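Local atomic coordinates of Melibiose/raffinose/stachyose-binding protein MelE (Bacillus subtilis subsp. subtilis str. 168, PDB entry 4R6H), a protein that binds melibiose, raffinose and stachyose as the solute-binding component of the MelEDC-MsmX ABC transporter that imports these sugars. Residues I289-A294 / E363-V368; D300-G305 / K369-F374; G144-R149 / V285-I290. All blocks are in the same frame, centred on the assembly; numbering follows the deposited sequence.

Contact 1 of 3, residues I289-A294 / E363-V368; sequences IIPTPA and EYYQDV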
loop_
_atom_site.group_PDB
_atom_site.type_symbol
_atom_site.label_atom_id
_atom_site.label_comp_id
_atom_site.label_asym_id
_atom_site.label_seq_id
_atom_site.Cartn_x
_atom_site.Cartn_y
_atom_site.Cartn_z
ATOM N N ILE A 289 -2.168 -5.129 14.139
ATOM C CA ILE A 289 -1.987 -5.624 12.766
ATOM C C ILE A 289 -1.122 -6.865 12.760
ATOM O O ILE A 289 -0.266 -7.058 13.634
ATOM C CB ILE A 289 -1.426 -4.541 11.785
ATOM C CG1 ILE A 289 -0.118 -3.944 12.319
ATOM C CG2 ILE A 289 -2.461 -3.467 11.562
ATOM C CD1 ILE A 289 0.679 -3.120 11.346
ATOM N N ILE A 290 -1.373 -7.722 11.780
ATOM C CA ILE A 290 -0.556 -8.878 11.481
ATOM C C ILE A 290 -0.262 -8.888 9.989
ATOM O O ILE A 290 -1.003 -8.316 9.211
ATOM C CB ILE A 290 -1.229 -10.219 11.912
ATOM C CG1 ILE A 290 -2.569 -10.413 11.217
ATOM C CG2 ILE A 290 -1.366 -10.265 13.418
ATOM C CD1 ILE A 290 -3.229 -11.717 11.646
ATOM N N PRO A 291 0.829 -9.583 9.600
ATOM C CA PRO A 291 1.157 -9.697 8.193
ATOM C C PRO A 291 0.051 -10.447 7.433
ATOM O O PRO A 291 -0.790 -11.138 8.033
ATOM C CB PRO A 291 2.440 -10.541 8.190
ATOM C CG PRO A 291 2.919 -10.628 9.566
ATOM C CD PRO A 291 1.822 -10.208 10.476
ATOM N N THR A 292 0.086 -10.336 6.125
ATOM C CA THR A 292 -0.834 -11.082 5.263
ATOM C C THR A 292 -0.543 -12.564 5.402
ATOM O O THR A 292 0.600 -12.975 5.218
ATOM C CB THR A 292 -0.670 -10.665 3.784
ATOM O OG1 THR A 292 -0.951 -9.263 3.650
ATOM C CG2 THR A 292 -1.639 -11.404 2.892
ATOM N N PRO A 293 -1.567 -13.376 5.748
ATOM C CA PRO A 293 -1.320 -14.817 5.833
ATOM C C PRO A 293 -0.822 -15.438 4.537
ATOM O O PRO A 293 -1.236 -15.044 3.441
ATOM C CB PRO A 293 -2.688 -15.365 6.196
ATOM C CG PRO A 293 -3.370 -14.265 6.959
ATOM C CD PRO A 293 -2.899 -13.009 6.231
ATOM N N ALA A 294 0.016 -16.457 4.701
ATOM C CA ALA A 294 0.490 -17.271 3.598
ATOM C C ALA A 294 -0.607 -18.221 3.114
ATOM O O ALA A 294 -1.587 -18.475 3.813
ATOM C CB ALA A 294 1.693 -18.083 4.060
ATOM N N GLU A 363 7.642 -4.087 15.288
ATOM C CA GLU A 363 8.785 -4.668 15.977
ATOM C C GLU A 363 8.555 -6.179 16.227
ATOM O O GLU A 363 9.464 -6.993 16.068
ATOM C CB GLU A 363 9.008 -3.929 17.284
ATOM C CG GLU A 363 10.327 -4.260 17.948
ATOM C CD GLU A 363 11.048 -3.027 18.461
ATOM O OE1 GLU A 363 10.898 -1.918 17.880
ATOM O OE2 GLU A 363 11.777 -3.171 19.457
ATOM N N TYR A 364 7.351 -6.534 16.624
ATOM C CA TYR A 364 7.030 -7.945 16.841
ATOM C C TYR A 364 7.257 -8.735 15.571
ATOM O O TYR A 364 7.762 -9.874 15.619
ATOM C CB TYR A 364 5.591 -8.114 17.313
ATOM C CG TYR A 364 5.189 -9.503 17.785
ATOM C CD1 TYR A 364 4.634 -10.419 16.909
ATOM C CD2 TYR A 364 5.291 -9.844 19.081
ATOM C CE1 TYR A 364 4.250 -11.679 17.345
ATOM C CE2 TYR A 364 4.896 -11.090 19.541
ATOM C CZ TYR A 364 4.345 -11.981 18.679
ATOM O OH TYR A 364 3.985 -13.225 19.188
ATOM N N TYR A 365 6.945 -8.128 14.419
ATOM C CA TYR A 365 7.090 -8.764 13.126
ATOM C C TYR A 365 8.271 -8.259 12.305
ATOM O O TYR A 365 8.252 -8.236 11.069
ATOM C CB TYR A 365 5.774 -8.621 12.342
ATOM C CG TYR A 365 4.652 -9.410 12.956
ATOM C CD1 TYR A 365 4.643 -10.779 12.917
ATOM C CD2 TYR A 365 3.586 -8.774 13.589
ATOM C CE1 TYR A 365 3.626 -11.497 13.512
ATOM C CE2 TYR A 365 2.546 -9.483 14.153
ATOM C CZ TYR A 365 2.571 -10.851 14.129
ATOM O OH TYR A 365 1.536 -11.545 14.723
ATOM N N GLN A 366 9.335 -7.872 13.017
ATOM C CA GLN A 366 10.510 -7.248 12.397
ATOM C C GLN A 366 11.154 -8.138 11.333
ATOM O O GLN A 366 11.712 -7.631 10.352
ATOM C CB GLN A 366 11.536 -6.906 13.502
ATOM C CG GLN A 366 12.775 -6.142 13.056
ATOM C CD GLN A 366 12.542 -4.648 12.898
ATOM O OE1 GLN A 366 12.881 -4.064 11.871
ATOM N NE2 GLN A 366 11.981 -4.019 13.926
ATOM N N ASP A 367 11.053 -9.440 11.497
ATOM C CA ASP A 367 11.754 -10.297 10.527
ATOM C C ASP A 367 10.866 -10.733 9.365
ATOM O O ASP A 367 11.318 -11.471 8.470
ATOM C CB ASP A 367 12.438 -11.488 11.199
ATOM C CG ASP A 367 13.517 -11.059 12.175
ATOM O OD1 ASP A 367 14.140 -9.990 12.001
ATOM O OD2 ASP A 367 13.758 -11.822 13.135
ATOM N N VAL A 368 9.641 -10.212 9.314
ATOM C CA VAL A 368 8.749 -10.544 8.202
ATOM C C VAL A 368 9.181 -9.703 6.988
ATOM O O VAL A 368 9.479 -8.520 7.120
ATOM C CB VAL A 368 7.254 -10.300 8.578
ATOM C CG1 VAL A 368 6.271 -10.516 7.413
ATOM C CG2 VAL A 368 6.860 -11.190 9.755
#
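P291 lays its CD over the middle of the Y365 phenol ring, 3.5 Å from the ring centroid and only 2° off the ring normal, a CH-pi contact with nearly every ring carbon equally close to that one methylene. Y365 CG lies beside its own backbone N and anti to its carbonyl carbon (chi1 -67°), which sets the ring against the proline. Farther out on the ring the contact changes character: I290 runs alongside Y365, pointing the same way, and its CG2 methyl lies 3.4 Å from Y365 OH. P291 has a second neighbour in V368, whose CG1 comes to 3.9 Å from P291 CB. With an alanine at Y365 the P291 ring would probably lose its aromatic partner, and a gap would open beside the I290 methyl. P291 lies on strand 287-291 of the mixed sheet of this solute-binding protein, and what packs on it is the loop leaving helix 359-364. That loop is shaped by a type I turn, closed by V368 N to Y365 O at 3.0 Å, which brings both Y365 and V368 to P291. CD1 of Y364 covers the opposite face of the Y365 ring, 3.4 Å above the plane. Around this, W303 touches P291 and V368.

Contact 2 of 3, residues D300-G305 / K369-F374; sequences DPIWIG and KVEPYF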
loop_
_atom_site.group_PDB
_atom_site.type_symbol
_atom_site.label_atom_id
_atom_site.label_comp_id
_atom_site.label_asym_id
_atom_site.label_seq_id
_atom_site.Cartn_x
_atom_site.Cartn_y
_atom_site.Cartn_z
ATOM N N ASP A 300 5.919 -18.303 4.390
ATOM C CA ASP A 300 5.794 -17.373 5.501
ATOM C C ASP A 300 4.760 -16.286 5.168
ATOM O O ASP A 300 4.601 -15.905 3.993
ATOM C CB ASP A 300 7.145 -16.687 5.749
ATOM C CG ASP A 300 8.230 -17.642 6.273
ATOM O OD1 ASP A 300 7.888 -18.633 6.925
ATOM O OD2 ASP A 300 9.426 -17.346 6.074
ATOM N N PRO A 301 4.125 -15.751 6.215
ATOM C CA PRO A 301 3.322 -14.530 6.055
ATOM C C PRO A 301 4.195 -13.389 5.532
ATOM O O PRO A 301 5.438 -13.428 5.630
ATOM C CB PRO A 301 2.803 -14.237 7.463
ATOM C CG PRO A 301 2.937 -15.548 8.205
ATOM C CD PRO A 301 4.065 -16.288 7.583
ATOM N N ILE A 302 3.548 -12.377 4.991
ATOM C CA ILE A 302 4.247 -11.345 4.241
ATOM C C ILE A 302 3.582 -9.991 4.501
ATOM O O ILE A 302 2.352 -9.889 4.567
ATOM C CB ILE A 302 4.246 -11.736 2.709
ATOM C CG1 ILE A 302 5.179 -10.894 1.876
ATOM C CG2 ILE A 302 2.843 -11.717 2.118
ATOM C CD1 ILE A 302 6.620 -11.149 2.139
ATOM N N TRP A 303 4.411 -8.939 4.648
ATOM C CA TRP A 303 3.890 -7.566 4.583
ATOM C C TRP A 303 3.808 -7.086 3.133
ATOM O O TRP A 303 4.745 -7.286 2.363
ATOM C CB TRP A 303 4.790 -6.599 5.341
ATOM C CG TRP A 303 4.827 -6.722 6.846
ATOM C CD1 TRP A 303 5.918 -6.972 7.603
ATOM C CD2 TRP A 303 3.750 -6.531 7.761
ATOM N NE1 TRP A 303 5.605 -6.995 8.910
ATOM C CE2 TRP A 303 4.268 -6.716 9.055
ATOM C CE3 TRP A 303 2.384 -6.254 7.613
ATOM C CZ2 TRP A 303 3.482 -6.634 10.190
ATOM C CZ3 TRP A 303 1.601 -6.133 8.732
ATOM C CH2 TRP A 303 2.130 -6.345 10.009
ATOM N N ILE A 304 2.719 -6.424 2.781
ATOM C CA ILE A 304 2.514 -5.922 1.417
ATOM C C ILE A 304 2.643 -4.437 1.379
ATOM O O ILE A 304 2.036 -3.715 2.199
ATOM C CB ILE A 304 1.124 -6.290 0.869
ATOM C CG1 ILE A 304 0.866 -7.823 0.899
ATOM C CG2 ILE A 304 0.921 -5.735 -0.514
ATOM C CD1 ILE A 304 1.891 -8.619 0.165
ATOM N N GLY A 305 3.373 -3.939 0.405
ATOM C CA GLY A 305 3.458 -2.477 0.238
ATOM C C GLY A 305 4.771 -2.047 -0.344
ATOM O O GLY A 305 4.978 -2.103 -1.576
ATOM N N LYS A 369 9.186 -10.311 5.807
ATOM C CA LYS A 369 9.631 -9.644 4.610
ATOM C C LYS A 369 8.535 -8.776 4.001
ATOM O O LYS A 369 7.358 -8.836 4.443
ATOM C CB LYS A 369 10.176 -10.685 3.604
ATOM C CG LYS A 369 11.336 -11.522 4.159
ATOM C CD LYS A 369 12.569 -10.710 4.454
ATOM C CE LYS A 369 13.667 -11.570 5.067
ATOM N NZ LYS A 369 14.253 -10.900 6.264
ATOM N N VAL A 370 8.932 -7.984 3.013
ATOM C CA VAL A 370 8.024 -7.059 2.357
ATOM C C VAL A 370 7.975 -7.370 0.885
ATOM O O VAL A 370 9.030 -7.613 0.249
ATOM C CB VAL A 370 8.440 -5.584 2.568
ATOM C CG1 VAL A 370 7.524 -4.648 1.779
ATOM C CG2 VAL A 370 8.397 -5.263 4.059
ATOM N N GLU A 371 6.764 -7.377 0.351
ATOM C CA GLU A 371 6.546 -7.531 -1.071
ATOM C C GLU A 371 5.807 -6.302 -1.613
ATOM O O GLU A 371 4.860 -5.797 -0.978
ATOM C CB GLU A 371 5.700 -8.777 -1.374
ATOM C CG GLU A 371 6.539 -10.052 -1.470
ATOM C CD GLU A 371 7.285 -10.106 -2.790
ATOM O OE1 GLU A 371 6.712 -9.757 -3.860
ATOM O OE2 GLU A 371 8.480 -10.452 -2.723
ATOM N N PRO A 372 6.181 -5.829 -2.802
ATOM C CA PRO A 372 5.420 -4.749 -3.394
ATOM C C PRO A 372 3.996 -5.140 -3.734
ATOM O O PRO A 372 3.692 -6.329 -3.957
ATOM C CB PRO A 372 6.209 -4.414 -4.685
ATOM C CG PRO A 372 6.925 -5.694 -5.000
ATOM C CD PRO A 372 7.264 -6.312 -3.681
ATOM N N TYR A 373 3.099 -4.177 -3.840
ATOM C CA TYR A 373 1.741 -4.494 -4.260
ATOM C C TYR A 373 1.712 -5.223 -5.590
ATOM O O TYR A 373 2.318 -4.806 -6.580
ATOM C CB TYR A 373 0.847 -3.250 -4.306
ATOM C CG TYR A 373 0.072 -3.086 -3.024
ATOM C CD1 TYR A 373 -1.089 -3.817 -2.800
ATOM C CD2 TYR A 373 0.535 -2.264 -2.021
ATOM C CE1 TYR A 373 -1.789 -3.692 -1.628
ATOM C CE2 TYR A 373 -0.156 -2.132 -0.835
ATOM C CZ TYR A 373 -1.319 -2.846 -0.651
ATOM O OH TYR A 373 -2.022 -2.732 0.517
ATOM N N PHE A 374 0.989 -6.331 -5.609
ATOM C CA PHE A 374 0.962 -7.239 -6.760
ATOM C C PHE A 374 0.600 -6.487 -8.039
ATOM O O PHE A 374 1.237 -6.698 -9.113
ATOM C CB PHE A 374 -0.054 -8.354 -6.473
ATOM C CG PHE A 374 -0.275 -9.315 -7.595
ATOM C CD1 PHE A 374 0.595 -10.377 -7.763
ATOM C CD2 PHE A 374 -1.374 -9.201 -8.408
ATOM C CE1 PHE A 374 0.386 -11.309 -8.743
ATOM C CE2 PHE A 374 -1.587 -10.145 -9.421
ATOM C CZ PHE A 374 -0.704 -11.185 -9.567
HETATM O O HOH W 1 8.093 -12.995 5.304
HETATM O O HOH W 2 3.537 -1.419 -4.022
#
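I304 reaches Y373 with one methyl, and its side chain can be followed outward from the strand. CB lies 4.2 Å from E371 O, the carbonyl that also receives the amide of G305. From CB the two branches part. CG2, anti to the backbone N, rests over the centre of the Y373 ring, 3.4 Å from its centroid and 6° off the normal, a CH-pi contact in which the side chains cross at about a right angle. The other branch turns back through CG1 (chi1 -56°, chi2 -56°), and its CD1 ends 4.1 Å from E371 CB. I302 CG1 meets the aliphatic part of E371, at 3.7 Å from E371 CG; on the face of the sheet away from I304 and E371, W303 CB touches V370 CG2.

The backbones pair in parallel. W303 N donates to K369 O, E371 N to W303 O, and G305 N to E371 O at 2.8 Å. A water at each end extends the pairing: one links P301 O to K369 N, the other G305 O to Y373 N. G305 has backbone angles at which a side chain would collide with the carbonyl oxygen of I304.

Strand 370-372 thus lies beside strand 303-306, which also pairs with strand 141-148; Y373 OH bonds to D143 of that strand, helix 192-206 packs on I304 and Y373, and the W303 ring stands edge-to-face to Y362 of helix 359-364 and makes a cation-pi contact with K142.

Contact 3 of 3, residues G144-R149 / V285-I290; sequences GLAYNR and VKVGII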
loop_
_atom_site.group_PDB
_atom_site.type_symbol
_atom_site.label_atom_id
_atom_site.label_comp_id
_atom_site.label_asym_id
_atom_site.label_seq_id
_atom_site.Cartn_x
_atom_site.Cartn_y
_atom_site.Cartn_z
ATOM N N GLY A 144 -1.172 -5.933 6.158
ATOM C CA GLY A 144 -1.685 -7.263 6.382
ATOM C C GLY A 144 -3.152 -7.181 6.728
ATOM O O GLY A 144 -3.979 -6.668 5.934
ATOM N N LEU A 145 -3.477 -7.636 7.943
ATOM C CA LEU A 145 -4.827 -7.572 8.464
ATOM C C LEU A 145 -4.841 -6.789 9.776
ATOM O O LEU A 145 -3.934 -6.987 10.624
ATOM C CB LEU A 145 -5.353 -8.983 8.757
ATOM C CG LEU A 145 -5.397 -9.950 7.606
ATOM C CD1 LEU A 145 -5.729 -11.346 8.072
ATOM C CD2 LEU A 145 -6.424 -9.524 6.578
ATOM N N ALA A 146 -5.863 -5.982 9.960
ATOM C CA ALA A 146 -6.127 -5.329 11.233
ATOM C C ALA A 146 -7.125 -6.164 12.025
ATOM O O ALA A 146 -7.999 -6.818 11.459
ATOM C CB ALA A 146 -6.667 -3.944 11.027
ATOM N N TYR A 147 -6.998 -6.160 13.364
ATOM C CA TYR A 147 -7.851 -7.010 14.153
ATOM C C TYR A 147 -8.040 -6.462 15.558
ATOM O O TYR A 147 -7.214 -5.708 16.062
ATOM C CB TYR A 147 -7.283 -8.429 14.238
ATOM C CG TYR A 147 -6.028 -8.541 15.055
ATOM C CD1 TYR A 147 -4.791 -8.109 14.572
ATOM C CD2 TYR A 147 -6.072 -9.005 16.368
ATOM C CE1 TYR A 147 -3.638 -8.198 15.354
ATOM C CE2 TYR A 147 -4.942 -9.104 17.122
ATOM C CZ TYR A 147 -3.726 -8.703 16.614
ATOM O OH TYR A 147 -2.579 -8.734 17.411
ATOM N N ASN A 148 -9.137 -6.877 16.184
ATOM C CA ASN A 148 -9.466 -6.510 17.561
ATOM C C ASN A 148 -8.800 -7.490 18.502
ATOM O O ASN A 148 -9.168 -8.653 18.550
ATOM C CB ASN A 148 -10.980 -6.515 17.722
ATOM C CG ASN A 148 -11.428 -6.090 19.079
ATOM O OD1 ASN A 148 -10.822 -6.468 20.097
ATOM N ND2 ASN A 148 -12.513 -5.337 19.122
ATOM N N ARG A 149 -7.768 -7.033 19.206
ATOM C CA ARG A 149 -6.971 -7.913 20.064
ATOM C C ARG A 149 -7.816 -8.583 21.152
ATOM O O ARG A 149 -7.648 -9.780 21.424
ATOM C CB ARG A 149 -5.847 -7.135 20.711
ATOM C CG ARG A 149 -4.884 -6.427 19.767
ATOM C CD ARG A 149 -3.817 -5.701 20.578
ATOM N NE ARG A 149 -2.883 -4.887 19.820
ATOM C CZ ARG A 149 -1.703 -5.301 19.347
ATOM N NH1 ARG A 149 -0.967 -4.419 18.721
ATOM N NH2 ARG A 149 -1.251 -6.539 19.534
ATOM N N VAL A 285 -10.611 -0.294 23.254
ATOM C CA VAL A 285 -10.437 -1.228 22.140
ATOM C C VAL A 285 -9.058 -1.066 21.526
ATOM O O VAL A 285 -8.700 0.029 21.101
ATOM C CB VAL A 285 -11.502 -0.975 21.044
ATOM C CG1 VAL A 285 -11.302 -1.864 19.799
ATOM C CG2 VAL A 285 -12.887 -1.222 21.619
ATOM N N LYS A 286 -8.313 -2.166 21.510
ATOM C CA LYS A 286 -6.957 -2.195 21.025
ATOM C C LYS A 286 -6.953 -2.932 19.687
ATOM O O LYS A 286 -7.290 -4.132 19.616
ATOM C CB LYS A 286 -6.023 -2.933 21.986
ATOM C CG LYS A 286 -6.036 -2.459 23.441
ATOM C CD LYS A 286 -5.565 -1.021 23.597
ATOM C CE LYS A 286 -5.451 -0.626 25.075
ATOM N NZ LYS A 286 -4.364 -1.362 25.784
ATOM N N VAL A 287 -6.631 -2.206 18.640
ATOM C CA VAL A 287 -6.527 -2.753 17.274
ATOM C C VAL A 287 -5.058 -2.991 16.984
ATOM O O VAL A 287 -4.220 -2.105 17.160
ATOM C CB VAL A 287 -7.116 -1.790 16.222
ATOM C CG1 VAL A 287 -6.947 -2.358 14.812
ATOM C CG2 VAL A 287 -8.585 -1.519 16.551
ATOM N N GLY A 288 -4.743 -4.197 16.537
ATOM C CA GLY A 288 -3.422 -4.598 16.116
ATOM C C GLY A 288 -3.378 -4.906 14.636
ATOM O O GLY A 288 -4.406 -4.935 13.974
ATOM N N ILE A 289 -2.168 -5.129 14.139
ATOM C CA ILE A 289 -1.987 -5.624 12.766
ATOM C C ILE A 289 -1.122 -6.865 12.760
ATOM O O ILE A 289 -0.266 -7.058 13.634
ATOM C CB ILE A 289 -1.426 -4.541 11.785
ATOM C CG1 ILE A 289 -0.118 -3.944 12.319
ATOM C CG2 ILE A 289 -2.461 -3.467 11.562
ATOM C CD1 ILE A 289 0.679 -3.120 11.346
ATOM N N ILE A 290 -1.373 -7.722 11.780
ATOM C CA ILE A 290 -0.556 -8.878 11.481
ATOM C C ILE A 290 -0.262 -8.888 9.989
ATOM O O ILE A 290 -1.003 -8.316 9.211
ATOM C CB ILE A 290 -1.229 -10.219 11.912
ATOM C CG1 ILE A 290 -2.569 -10.413 11.217
ATOM C CG2 ILE A 290 -1.366 -10.265 13.418
ATOM C CD1 ILE A 290 -3.229 -11.717 11.646
HETATM O O HOH W 3 -0.306 -7.850 16.282
HETATM O O HOH W 4 -2.448 -2.171 19.166
#
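Y147 curls its ring across G288, and the absence of a side chain there makes room for it: Y147 CE1 comes to 3.4 Å from G288 C, and a CB on G288 would clash with Y147 CE1 and R149 CZ. The tyrosine CG sits between its own backbone N and carbonyl carbon (chi1 69°), which swings the ring over the neighbouring strand, where CE1 also meets I290 CG2 at 3.6 Å. In this tight part the strands are antiparallel, with L145-I290 and Y147-G288 as hydrogen-bonded pairs, each closed by two N-H...O bonds. On the other face the side chains of A146, V287 and I289 meet more loosely, A146 CB to V287 CG1 at 4.1 Å.

Water enters toward the side-chain ends. One molecule joins Y147 OH to I289 O, lying at the edge of the phenol ring; another donates to V287 O and accepts from R149 NH1. The R149 guanidinium lays one face over G288 CA, 3.3 Å above the plane. Beyond the last pair R149 N still donates to K286 O at 3.0 Å, while N148 OD1 caps helix 149-155 by accepting from I151 N, and also bonds N150.

R149 NH1 also forms a salt bridge with D361, whose carboxylate accepts the amide N-H of I289 as well; this shared acceptor probably steadies the charge of the arginine and ties strand 287-291 to helix 359-364.

Overall arrangement
All three contacts reach the same mixed sheet. Contacts 1 and 3 share I289 and I290 on strand 287-291, with centres about 12 Å apart: contact 3 pairs that strand with 141-148, while contact 1 sets its end against the loop after helix 359-364. Contact 2, centred about 9 Å from contact 1 and about 17 Å from contact 3, pairs strands 303-306 and 370-372. Along the chain contact 3 closes before contact 2 opens, whereas contacts 1 and 2 interleave, since strand 303-306 follows 287-291 and strand 370-372 follows helix 359-364. W303 touches I289, I290 and G144, so parts distant in sequence pack together around one sheet of this sugar-binding protein.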